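PDB 3TR3: BolA from Coxiella burnetii, which is of unknown function but belongs to the BolA/IbaG family, whose bacterial namesake is a stress-induced protein, and probably takes part in a comparable cellular response. Local coordinates for residues Thr16-Ser21 against Arg52-Ala57. Sequence-based numbering, arbitrary orientation.
Sequences TGLSES and RLVYNA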
ATOM      1  N   THR B  16       9.440  -8.985   3.371  1.00 38.00           N
ATOM      2  CA  THR B  16      10.707  -9.552   3.761  1.00 37.87           C
ATOM      3  C   THR B  16      10.590 -11.067   3.781  1.00 41.35           C
ATOM      4  O   THR B  16      11.417 -11.743   3.217  1.00 44.26           O
ATOM      5  CB  THR B  16      11.150  -9.023   5.145  1.00 38.31           C
ATOM      6  OG1 THR B  16      11.557  -7.659   5.006  1.00 46.22           O
ATOM      7  CG2 THR B  16      12.321  -9.821   5.713  1.00 34.86           C
ATOM      8  N   GLY B  17       9.529 -11.580   4.394  1.00 40.48           N
ATOM      9  CA  GLY B  17       9.352 -13.010   4.552  1.00 39.54           C
ATOM     10  C   GLY B  17       8.900 -13.768   3.309  1.00 39.61           C
ATOM     11  O   GLY B  17       9.151 -14.957   3.191  1.00 40.93           O
ATOM     12  N   LEU B  18       8.228 -13.093   2.386  1.00 36.15           N
ATOM     13  CA  LEU B  18       7.620 -13.768   1.252  1.00 34.59           C
ATOM     14  C   LEU B  18       8.145 -13.187  -0.063  1.00 37.23           C
ATOM     15  O   LEU B  18       7.776 -12.084  -0.434  1.00 42.84           O
ATOM     16  CB  LEU B  18       6.094 -13.646   1.350  1.00 32.58           C
ATOM     17  CG  LEU B  18       5.323 -14.407   0.265  1.00 32.56           C
ATOM     18  CD1 LEU B  18       5.483 -15.871   0.530  1.00 32.18           C
ATOM     19  CD2 LEU B  18       3.866 -14.055   0.190  1.00 29.60           C
ATOM     20  N   SER B  19       9.028 -13.914  -0.760  1.00 39.22           N
ATOM     21  CA  SER B  19       9.708 -13.364  -1.955  1.00 42.18           C
ATOM     22  C   SER B  19       8.755 -13.031  -3.076  1.00 40.59           C
ATOM     23  O   SER B  19       7.763 -13.731  -3.284  1.00 38.39           O
ATOM     24  CB  SER B  19      10.810 -14.278  -2.485  1.00 48.00           C
ATOM     25  OG  SER B  19      11.908 -14.212  -1.600  1.00 57.58           O
ATOM     26  N   GLU B  20       9.064 -11.940  -3.776  1.00 37.51           N
ATOM     27  CA  GLU B  20       8.254 -11.490  -4.898  1.00 37.28           C
ATOM     28  C   GLU B  20       6.859 -11.011  -4.469  1.00 37.51           C
ATOM     29  O   GLU B  20       5.978 -10.851  -5.314  1.00 40.16           O
ATOM     30  CB  GLU B  20       8.124 -12.597  -5.970  1.00 40.56           C
ATOM     31  CG  GLU B  20       9.416 -13.244  -6.360  1.00 45.37           C
ATOM     32  CD  GLU B  20      10.447 -12.243  -6.869  1.00 53.02           C
ATOM     33  OE1 GLU B  20      10.053 -11.332  -7.630  1.00 52.68           O
ATOM     34  OE2 GLU B  20      11.648 -12.371  -6.513  1.00 57.04           O
ATOM     35  N   SER B  21       6.640 -10.770  -3.178  1.00 35.42           N
ATOM     36  CA  SER B  21       5.352 -10.184  -2.791  1.00 34.05           C
ATOM     37  C   SER B  21       5.394  -8.647  -2.716  1.00 34.31           C
ATOM     38  O   SER B  21       6.420  -8.044  -2.396  1.00 39.07           O
ATOM     39  CB  SER B  21       4.754 -10.806  -1.505  1.00 29.43           C
ATOM     40  OG  SER B  21       5.563 -10.568  -0.366  1.00 32.31           O
ATOM     41  N   ARG B  52      -2.116 -18.832   4.484  1.00 35.47           N
ATOM     42  CA  ARG B  52      -1.148 -19.449   5.381  1.00 38.94           C
ATOM     43  C   ARG B  52       0.299 -19.090   5.057  1.00 35.62           C
ATOM     44  O   ARG B  52       1.116 -18.885   5.972  1.00 35.10           O
ATOM     45  CB  ARG B  52      -1.345 -20.957   5.440  1.00 44.32           C
ATOM     46  CG  ARG B  52      -2.554 -21.292   6.240  1.00 53.21           C
ATOM     47  CD  ARG B  52      -2.923 -22.723   6.078  1.00 64.55           C
ATOM     48  NE  ARG B  52      -3.921 -23.092   7.075  1.00 77.80           N
ATOM     49  CZ  ARG B  52      -4.392 -24.327   7.245  1.00 84.75           C
ATOM     50  NH1 ARG B  52      -3.957 -25.326   6.471  1.00 82.56           N
ATOM     51  NH2 ARG B  52      -5.303 -24.559   8.188  1.00 86.79           N
ATOM     52  N   LEU B  53       0.620 -19.006   3.768  1.00 29.72           N
ATOM     53  CA  LEU B  53       1.965 -18.582   3.384  1.00 31.94           C
ATOM     54  C   LEU B  53       2.291 -17.195   3.989  1.00 37.24           C
ATOM     55  O   LEU B  53       3.418 -16.959   4.449  1.00 36.92           O
ATOM     56  CB  LEU B  53       2.119 -18.554   1.871  1.00 31.75           C
ATOM     57  CG  LEU B  53       2.494 -19.890   1.235  1.00 41.33           C
ATOM     58  CD1 LEU B  53       2.588 -19.786  -0.308  1.00 43.58           C
ATOM     59  CD2 LEU B  53       3.801 -20.441   1.860  1.00 41.16           C
ATOM     60  N   VAL B  54       1.289 -16.302   3.988  1.00 33.32           N
ATOM     61  CA  VAL B  54       1.459 -14.954   4.474  1.00 32.76           C
ATOM     62  C   VAL B  54       1.628 -14.944   6.006  1.00 32.27           C
ATOM     63  O   VAL B  54       2.567 -14.323   6.525  1.00 29.02           O
ATOM     64  CB  VAL B  54       0.303 -14.013   4.013  1.00 33.55           C
ATOM     65  CG1 VAL B  54       0.403 -12.687   4.740  1.00 23.90           C
ATOM     66  CG2 VAL B  54       0.323 -13.807   2.480  1.00 27.47           C
ATOM     67  N   TYR B  55       0.758 -15.665   6.719  1.00 28.97           N
ATOM     68  CA  TYR B  55       0.881 -15.774   8.169  1.00 29.98           C
ATOM     69  C   TYR B  55       2.214 -16.403   8.546  1.00 34.77           C
ATOM     70  O   TYR B  55       2.804 -16.060   9.564  1.00 37.18           O
ATOM     71  CB  TYR B  55      -0.234 -16.622   8.761  1.00 31.34           C
ATOM     72  CG  TYR B  55      -1.617 -16.066   8.569  1.00 37.53           C
ATOM     73  CD1 TYR B  55      -1.839 -14.696   8.646  1.00 38.14           C
ATOM     74  CD2 TYR B  55      -2.715 -16.907   8.330  1.00 37.55           C
ATOM     75  CE1 TYR B  55      -3.105 -14.162   8.469  1.00 40.19           C
ATOM     76  CE2 TYR B  55      -4.003 -16.374   8.152  1.00 37.39           C
ATOM     77  CZ  TYR B  55      -4.188 -14.992   8.226  1.00 42.93           C
ATOM     78  OH  TYR B  55      -5.447 -14.401   8.078  1.00 48.26           O
ATOM     79  N   ASN B  56       2.668 -17.364   7.740  1.00 32.15           N
ATOM     80  CA  ASN B  56       3.929 -18.032   8.014  1.00 31.16           C
ATOM     81  C   ASN B  56       5.137 -17.113   7.765  1.00 30.15           C
ATOM     82  O   ASN B  56       6.089 -17.107   8.542  1.00 28.49           O
ATOM     83  CB  ASN B  56       4.012 -19.334   7.197  1.00 37.40           C
ATOM     84  CG  ASN B  56       5.279 -20.117   7.468  1.00 42.52           C
ATOM     85  OD1 ASN B  56       6.292 -19.906   6.790  1.00 46.85           O
ATOM     86  ND2 ASN B  56       5.235 -21.028   8.454  1.00 40.05           N
ATOM     87  N   ALA B  57       5.085 -16.356   6.667  1.00 29.02           N
ATOM     88  CA  ALA B  57       6.029 -15.284   6.392  1.00 30.68           C
ATOM     89  C   ALA B  57       6.133 -14.241   7.530  1.00 37.11           C
ATOM     90  O   ALA B  57       7.170 -13.629   7.680  1.00 36.98           O
ATOM     91  CB  ALA B  57       5.671 -14.585   5.064  1.00 30.48           C
TER
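Gly-17 and Ala-57 are where segments 16-21 and 52-57 of the chain come closest, with 4.4 Å between their CA atoms, and illustrate how a residue without a side chain lets helices approach. Gly-17 is the last residue of helix 7-17, and Ala-57 stands at the end of helix 47-57. Having no side chain, Gly-17 presents bare backbone to the second helix, and the methyl CB of Ala-57 settles against it, 3.8 Å from the Gly-17 carbonyl carbon C.

Past Gly-17 the chain gives up helical angles at Leu-18 and swings through a type II beta turn from Leu-18 to Ser-21, with Glu-20 at positive phi. The carbonyl oxygen O of Leu-18 receives two donors from Ser-21, both on the same face of its plane: the backbone N at 3.2 Å and the hydroxyl OG at 2.7 Å. The hydroxyl lies 22° out of the carbonyl plane, and this double grip holds the turn that delivers the chain into strand 22-28. In this BolA-like domain, helices 7-17 and 47-57 thus meet where the first gives way to the sheet, and Val-54 continues the packing inward onto Leu-71 of strand 68-74.

Leu-18 supplies the larger apolar surface. Its CB meets CB of Ala-57 at 3.9 Å, so that one methyl touches both the glycine backbone and the root of the leucine. Because chi1 is -176°, CG extends opposite the backbone N, and the branch CD2 reaches along the helix to CG2 of Val-54, a looser approach of 4.2 Å. Phe-42, from the loop after strand 32-38, touches both Leu-18 and Val-54, while Ile-14 of the first helix also packs on Val-54.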